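Capsid protein (Macrobrachium rosenbergii nodavirus, PDB 5YKU) forms the shell of the virus particle, its protruding domain probably building the dimeric spikes on the particle surface. Local coordinates at residues A13-W19 / P112-I118; F42-M48 / C82-F88. All blocks are in the same frame, centred on the assembly; numbering follows the deposited sequence.

Contact 1: A13-W19 / P112-I118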
loop_
_atom_site.group_PDB
_atom_site.type_symbol
_atom_site.label_atom_id
_atom_site.label_comp_id
_atom_site.label_asym_id
_atom_site.label_seq_id
_atom_site.Cartn_x
_atom_site.Cartn_y
_atom_site.Cartn_z
ATOM N N ALA A 13 -4.781 1.875 12.890
ATOM C CA ALA A 13 -3.972 2.441 11.817
ATOM C C ALA A 13 -2.506 2.167 12.003
ATOM O O ALA A 13 -1.614 2.846 11.457
ATOM C CB ALA A 13 -4.218 3.888 11.736
ATOM N N ASP A 14 -2.154 1.111 12.775
ATOM C CA ASP A 14 -0.764 0.793 13.108
ATOM C C ASP A 14 -0.159 -0.240 12.219
ATOM O O ASP A 14 1.071 -0.463 12.400
ATOM C CB ASP A 14 -0.586 0.477 14.619
ATOM C CG ASP A 14 -0.799 1.660 15.435
ATOM O OD1 ASP A 14 -0.410 2.760 15.012
ATOM O OD2 ASP A 14 -1.442 1.475 16.502
ATOM N N THR A 15 -0.847 -0.916 11.363
ATOM C CA THR A 15 -0.200 -1.867 10.420
ATOM C C THR A 15 0.545 -1.050 9.387
ATOM O O THR A 15 -0.091 -0.327 8.601
ATOM C CB THR A 15 -1.239 -2.729 9.758
ATOM O OG1 THR A 15 -1.929 -3.492 10.797
ATOM C CG2 THR A 15 -0.602 -3.749 8.829
ATOM N N ILE A 16 1.806 -1.169 9.340
ATOM C CA ILE A 16 2.702 -0.520 8.368
ATOM C C ILE A 16 3.527 -1.553 7.701
ATOM O O ILE A 16 3.791 -2.675 8.235
ATOM C CB ILE A 16 3.530 0.601 8.974
ATOM C CG1 ILE A 16 4.397 0.046 10.147
ATOM C CG2 ILE A 16 2.662 1.735 9.436
ATOM C CD1 ILE A 16 5.454 1.015 10.632
ATOM N N GLY A 17 3.965 -1.295 6.498
ATOM C CA GLY A 17 4.842 -2.156 5.812
ATOM C C GLY A 17 5.513 -1.528 4.644
ATOM O O GLY A 17 5.330 -0.356 4.312
ATOM N N ASN A 18 6.410 -2.269 4.020
ATOM C CA ASN A 18 7.227 -1.855 2.896
ATOM C C ASN A 18 6.818 -2.555 1.654
ATOM O O ASN A 18 6.558 -3.762 1.624
ATOM C CB ASN A 18 8.690 -2.198 3.192
ATOM C CG ASN A 18 9.239 -1.412 4.298
ATOM O OD1 ASN A 18 8.897 -0.284 4.589
ATOM N ND2 ASN A 18 10.259 -1.991 4.946
ATOM N N TRP A 19 6.746 -1.806 0.569
ATOM C CA TRP A 19 6.654 -2.385 -0.760
ATOM C C TRP A 19 8.022 -2.889 -1.196
ATOM O O TRP A 19 9.011 -2.156 -1.084
ATOM C CB TRP A 19 6.176 -1.301 -1.769
ATOM C CG TRP A 19 4.827 -0.754 -1.485
ATOM C CD1 TRP A 19 4.545 0.535 -1.122
ATOM C CD2 TRP A 19 3.573 -1.437 -1.499
ATOM N NE1 TRP A 19 3.208 0.694 -0.934
ATOM C CE2 TRP A 19 2.556 -0.502 -1.150
ATOM C CE3 TRP A 19 3.193 -2.761 -1.731
ATOM C CZ2 TRP A 19 1.221 -0.829 -1.093
ATOM C CZ3 TRP A 19 1.863 -3.087 -1.685
ATOM C CH2 TRP A 19 0.867 -2.141 -1.409
ATOM N N PRO A 112 12.661 1.110 0.156
ATOM C CA PRO A 112 11.250 0.804 -0.073
ATOM C C PRO A 112 10.366 2.026 0.112
ATOM O O PRO A 112 10.630 2.906 0.929
ATOM C CB PRO A 112 10.904 -0.239 0.950
ATOM C CG PRO A 112 12.258 -0.869 1.344
ATOM C CD PRO A 112 13.261 0.193 1.195
ATOM N N TYR A 113 9.309 2.066 -0.688
ATOM C CA TYR A 113 8.179 2.926 -0.357
ATOM C C TYR A 113 7.334 2.202 0.650
ATOM O O TYR A 113 7.419 0.956 0.841
ATOM C CB TYR A 113 7.444 3.301 -1.630
ATOM C CG TYR A 113 8.217 4.339 -2.447
ATOM C CD1 TYR A 113 8.487 5.582 -1.869
ATOM C CD2 TYR A 113 8.614 4.119 -3.728
ATOM C CE1 TYR A 113 9.181 6.601 -2.579
ATOM C CE2 TYR A 113 9.313 5.106 -4.464
ATOM C CZ TYR A 113 9.593 6.317 -3.857
ATOM O OH TYR A 113 10.251 7.314 -4.512
ATOM N N GLN A 114 6.484 2.959 1.363
ATOM C CA GLN A 114 5.898 2.561 2.671
ATOM C C GLN A 114 4.423 2.775 2.680
ATOM O O GLN A 114 3.900 3.732 2.115
ATOM C CB GLN A 114 6.556 3.421 3.750
ATOM C CG GLN A 114 8.098 3.205 3.842
ATOM C CD GLN A 114 8.780 4.412 4.386
ATOM O OE1 GLN A 114 8.665 5.543 3.861
ATOM N NE2 GLN A 114 9.573 4.270 5.421
ATOM N N TYR A 115 3.705 1.896 3.338
ATOM C CA TYR A 115 2.278 1.921 3.393
ATOM C C TYR A 115 1.747 1.714 4.792
ATOM O O TYR A 115 2.408 1.163 5.674
ATOM C CB TYR A 115 1.661 0.882 2.424
ATOM C CG TYR A 115 1.863 -0.541 2.864
ATOM C CD1 TYR A 115 1.117 -1.118 3.874
ATOM C CD2 TYR A 115 2.797 -1.346 2.198
ATOM C CE1 TYR A 115 1.326 -2.492 4.177
ATOM C CE2 TYR A 115 3.065 -2.616 2.557
ATOM C CZ TYR A 115 2.294 -3.190 3.535
ATOM O OH TYR A 115 2.558 -4.527 3.899
ATOM N N ARG A 116 0.519 2.228 5.023
ATOM C CA ARG A 116 -0.230 2.132 6.298
ATOM C C ARG A 116 -1.595 1.575 5.995
ATOM O O ARG A 116 -2.279 2.106 5.108
ATOM C CB ARG A 116 -0.281 3.492 6.954
ATOM C CG ARG A 116 -1.051 3.459 8.275
ATOM C CD ARG A 116 -1.140 4.876 8.887
ATOM N NE ARG A 116 0.150 5.506 9.050
ATOM C CZ ARG A 116 1.060 5.205 9.942
ATOM N NH1 ARG A 116 0.835 4.348 10.901
ATOM N NH2 ARG A 116 2.202 5.905 9.906
ATOM N N ILE A 117 -1.998 0.592 6.732
ATOM C CA ILE A 117 -3.350 0.011 6.574
ATOM C C ILE A 117 -4.213 0.437 7.692
ATOM O O ILE A 117 -3.799 0.446 8.895
ATOM C CB ILE A 117 -3.275 -1.513 6.474
ATOM C CG1 ILE A 117 -2.611 -1.889 5.140
ATOM C CG2 ILE A 117 -4.681 -2.133 6.590
ATOM C CD1 ILE A 117 -2.350 -3.342 4.898
ATOM N N ILE A 118 -5.387 0.959 7.353
ATOM C CA ILE A 118 -6.391 1.437 8.289
ATOM C C ILE A 118 -7.533 0.458 8.319
ATOM O O ILE A 118 -8.149 0.122 7.244
ATOM C CB ILE A 118 -6.906 2.805 7.977
ATOM C CG1 ILE A 118 -5.714 3.770 8.034
ATOM C CG2 ILE A 118 -7.989 3.249 8.932
ATOM C CD1 ILE A 118 -6.017 5.070 7.389
HETATM O O HOH W 1 1.904 3.484 13.439
HETATM O O HOH W 2 -3.993 -1.488 10.779
HETATM O O HOH W 3 4.974 -5.501 3.322
HETATM O O HOH W 4 10.746 1.494 5.502
HETATM O O HOH W 5 9.405 -0.018 -2.806
#

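Contact 2: F42-M48 / C82-F88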
loop_
_atom_site.group_PDB
_atom_site.type_symbol
_atom_site.label_atom_id
_atom_site.label_comp_id
_atom_site.label_asym_id
_atom_site.label_seq_id
_atom_site.Cartn_x
_atom_site.Cartn_y
_atom_site.Cartn_z
ATOM N N PHE A 42 -10.756 -2.592 4.337
ATOM C CA PHE A 42 -9.616 -1.754 4.709
ATOM C C PHE A 42 -9.508 -0.584 3.805
ATOM O O PHE A 42 -10.009 -0.553 2.628
ATOM C CB PHE A 42 -8.339 -2.548 4.565
ATOM C CG PHE A 42 -8.278 -3.754 5.448
ATOM C CD1 PHE A 42 -7.797 -3.608 6.760
ATOM C CD2 PHE A 42 -8.672 -5.021 5.020
ATOM C CE1 PHE A 42 -7.690 -4.740 7.604
ATOM C CE2 PHE A 42 -8.606 -6.115 5.843
ATOM C CZ PHE A 42 -8.104 -6.007 7.162
ATOM N N ILE A 43 -8.739 0.414 4.268
ATOM C CA ILE A 43 -8.122 1.458 3.408
ATOM C C ILE A 43 -6.634 1.345 3.563
ATOM O O ILE A 43 -6.147 1.231 4.701
ATOM C CB ILE A 43 -8.615 2.850 3.889
ATOM C CG1 ILE A 43 -10.038 3.119 3.638
ATOM C CG2 ILE A 43 -7.812 3.963 3.162
ATOM C CD1 ILE A 43 -10.448 3.242 2.178
ATOM N N ILE A 44 -5.882 1.382 2.501
ATOM C CA ILE A 44 -4.394 1.495 2.552
ATOM C C ILE A 44 -4.015 2.855 1.976
ATOM O O ILE A 44 -4.545 3.269 0.902
ATOM C CB ILE A 44 -3.759 0.298 1.812
ATOM C CG1 ILE A 44 -2.240 0.326 1.893
ATOM C CG2 ILE A 44 -4.237 0.157 0.359
ATOM C CD1 ILE A 44 -1.612 -0.924 1.416
ATOM N N VAL A 45 -3.138 3.493 2.681
ATOM C CA VAL A 45 -2.618 4.807 2.294
ATOM C C VAL A 45 -1.116 4.814 2.278
ATOM O O VAL A 45 -0.487 4.009 2.984
ATOM C CB VAL A 45 -3.067 5.945 3.259
ATOM C CG1 VAL A 45 -4.560 6.043 3.228
ATOM C CG2 VAL A 45 -2.574 5.736 4.680
ATOM N N PRO A 46 -0.487 5.598 1.455
ATOM C CA PRO A 46 0.953 5.787 1.503
ATOM C C PRO A 46 1.364 6.587 2.670
ATOM O O PRO A 46 0.608 7.447 3.131
ATOM C CB PRO A 46 1.261 6.479 0.192
ATOM C CG PRO A 46 -0.001 7.322 -0.069
ATOM C CD PRO A 46 -1.121 6.494 0.480
ATOM N N TYR A 47 2.548 6.371 3.155
ATOM C CA TYR A 47 3.227 7.323 4.079
ATOM C C TYR A 47 4.654 7.397 3.649
ATOM O O TYR A 47 5.108 6.609 2.796
ATOM C CB TYR A 47 3.053 6.970 5.571
ATOM C CG TYR A 47 3.931 5.863 6.106
ATOM C CD1 TYR A 47 5.154 6.201 6.714
ATOM C CD2 TYR A 47 3.603 4.533 6.081
ATOM C CE1 TYR A 47 5.990 5.231 7.246
ATOM C CE2 TYR A 47 4.405 3.558 6.578
ATOM C CZ TYR A 47 5.606 3.941 7.133
ATOM O OH TYR A 47 6.437 2.913 7.645
HETATM N N MSE A 48 5.414 8.303 4.185
HETATM C CA MSE A 48 6.823 8.454 3.866
HETATM C C MSE A 48 7.601 8.797 5.101
HETATM O O MSE A 48 7.343 9.764 5.828
HETATM C CB MSE A 48 7.023 9.460 2.742
HETATM C CG MSE A 48 8.357 9.375 2.085
HETATM SE SE MSE A 48 8.372 10.305 0.329
HETATM C CE MSE A 48 7.259 9.071 -0.674
ATOM N N CYS A 82 3.163 11.391 -2.313
ATOM C CA CYS A 82 2.825 10.347 -1.348
ATOM C C CYS A 82 1.336 10.414 -1.245
ATOM O O CYS A 82 0.816 11.096 -0.345
ATOM C CB CYS A 82 3.517 10.675 -0.022
ATOM S SG CYS A 82 3.269 9.393 1.250
ATOM N N ASP A 83 0.656 9.915 -2.252
ATOM C CA ASP A 83 -0.740 10.321 -2.546
ATOM C C ASP A 83 -1.562 9.118 -2.950
ATOM O O ASP A 83 -1.092 8.053 -3.284
ATOM C CB ASP A 83 -0.737 11.437 -3.630
ATOM C CG ASP A 83 -2.078 12.277 -3.744
ATOM O OD1 ASP A 83 -2.944 12.123 -2.947
ATOM O OD2 ASP A 83 -1.993 13.098 -4.726
ATOM N N GLY A 84 -2.851 9.363 -2.908
ATOM C CA GLY A 84 -3.854 8.373 -3.262
ATOM C C GLY A 84 -4.188 7.454 -2.099
ATOM O O GLY A 84 -3.700 7.597 -0.932
ATOM N N TYR A 85 -5.057 6.464 -2.372
ATOM C CA TYR A 85 -5.378 5.446 -1.388
ATOM C C TYR A 85 -6.097 4.367 -2.173
ATOM O O TYR A 85 -6.543 4.572 -3.291
ATOM C CB TYR A 85 -6.273 5.955 -0.267
ATOM C CG TYR A 85 -7.654 6.349 -0.734
ATOM C CD1 TYR A 85 -7.933 7.673 -1.125
ATOM C CD2 TYR A 85 -8.677 5.492 -0.743
ATOM C CE1 TYR A 85 -9.166 8.061 -1.563
ATOM C CE2 TYR A 85 -9.958 5.857 -1.208
ATOM C CZ TYR A 85 -10.149 7.122 -1.637
ATOM O OH TYR A 85 -11.425 7.464 -2.039
ATOM N N ILE A 86 -6.162 3.179 -1.558
ATOM C CA ILE A 86 -6.987 2.074 -2.156
ATOM C C ILE A 86 -7.965 1.587 -1.109
ATOM O O ILE A 86 -7.548 1.336 0.048
ATOM C CB ILE A 86 -6.088 0.961 -2.651
ATOM C CG1 ILE A 86 -5.155 1.473 -3.785
ATOM C CG2 ILE A 86 -6.888 -0.227 -3.120
ATOM C CD1 ILE A 86 -3.985 0.596 -4.096
ATOM N N SER A 87 -9.218 1.381 -1.453
ATOM C CA SER A 87 -10.176 0.656 -0.683
ATOM C C SER A 87 -10.234 -0.731 -1.182
ATOM O O SER A 87 -10.329 -0.948 -2.383
ATOM C CB SER A 87 -11.505 1.326 -0.819
ATOM O OG SER A 87 -11.943 1.246 -2.123
ATOM N N PHE A 88 -10.141 -1.694 -0.277
ATOM C CA PHE A 88 -10.142 -3.086 -0.664
ATOM C C PHE A 88 -10.645 -3.954 0.459
ATOM O O PHE A 88 -10.620 -3.593 1.628
ATOM C CB PHE A 88 -8.745 -3.555 -1.118
ATOM C CG PHE A 88 -7.767 -3.688 -0.001
ATOM C CD1 PHE A 88 -7.097 -2.596 0.497
ATOM C CD2 PHE A 88 -7.543 -4.908 0.558
ATOM C CE1 PHE A 88 -6.203 -2.745 1.596
ATOM C CE2 PHE A 88 -6.669 -5.036 1.655
ATOM C CZ PHE A 88 -6.015 -3.950 2.168
#

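Contact 1: A13-W19 / P112-I118
Y115 lays its phenol ring against the backbone of G17, whose CA sits over the ring face 3.8 Å from the centroid, a CH-pi contact between main chain and ring. With chi1 at 71°, CG of Y115 stands between its own N and carbonyl carbon, which swings the ring across to the neighbouring strand. From the other side of the Y115 ring comes W19: Y115 CD2 lies over the centre of the indole face, 3.5 Å from W19 CE2, and the two planes meet at 49°. The indole is fixed from outside as well, since W19 NE1 is hydrogen-bonded to Y74 and F98 meets the ring edge-to-face. In the backbone, G17 and Y115 exchange both bonds of an antiparallel hydrogen-bonded pair, and W19 N reaches Y113 O at 2.9 Å. On the face bearing I16 and N18, R116 bends at chi3 and carries NH1 to A13 O, 2.9 Å away and 4° out of the guanidinium plane. I16 CG2 covers one face of that guanidinium, and a water joins R116 NH1 to D14 OD1. Another water links N18 OD1 to Q114 NE2, while Q114 OE1 takes the backbone NH of D49. Strand 10-18 thus borders strand 114-121 as an outermost strand, within this chain, of the antiparallel sheet of the protruding domain.

Contact 2: F42-M48 / C82-F88
Two neighbouring strands of the antiparallel beta domain, 41-47 and 81-89, meet here, with F42, I44, I86 and F88 facing the interior. F88 offers a ring face to F42 CB, which stands 4.0 Å from the ring centroid in a CH-pi contact. The two phenyl rings are nearly parallel, at 20°, but slid so far apart that they barely overlap. A chi1 of 72° sets CG of F88 between its backbone N and carbonyl carbon and turns the ring back toward the partner strand. I44 CG2 fills the next place along, touching F88 CE1 at 3.7 Å and I86 CB at 3.6 Å, as the I44 and I86 side chains run side by side. F98 of strand 96-104 packs against I44 and I86 and meets F88 edge-to-face, continuing this hydrophobic layer across the domain.

Paired backbone bonds hold F42 to F88 and I44 to I86, as in a regular antiparallel sheet; I86 N to I44 O measures 2.9 Å. On the face of I43 and S87, I43 CD1 rests against S87 CB at 3.7 Å; next along the strands V45 CG1 touches Y85 CB, the two side chains crossing at a slant. The regular pairing ends with I44 and I86. P46 has no NH to donate, and its ring instead packs toward the backbone of 82-84, with P46 CG 3.5 Å from D83 N. G84 N is bonded to D83 OD1, which it meets from above the carboxylate plane. Farther on, C82 SG, placed opposite its own N across chi1 (-176°), leans against the P46 ring. The same C82 SG lies 3.4 Å from Y47 C.

Contacts 1 and 2 occupy four successive strands of one antiparallel sheet, in the order 10-18, 114-121, 41-47, 81-89, and their centres lie 9 Å apart. Strands 114-121 and 41-47 form the seam: I118 N approaches I43 O at 2.8 Å and R116 N approaches V45 O at 2.9 Å, both probable hydrogen bonds. Side chains cross it too, with Y115 against I44, I117 against F42, and the R116 guanidinium in a cation-pi contact with Y47. F98 of strand 96-104 touches side chains of both contacts, so the two share one buried layer. The P112 side chain is about 11 Å from a bound zinc ion and the S87 side chain about 11 Å from a bound zinc ion, so neither contact is a metal site.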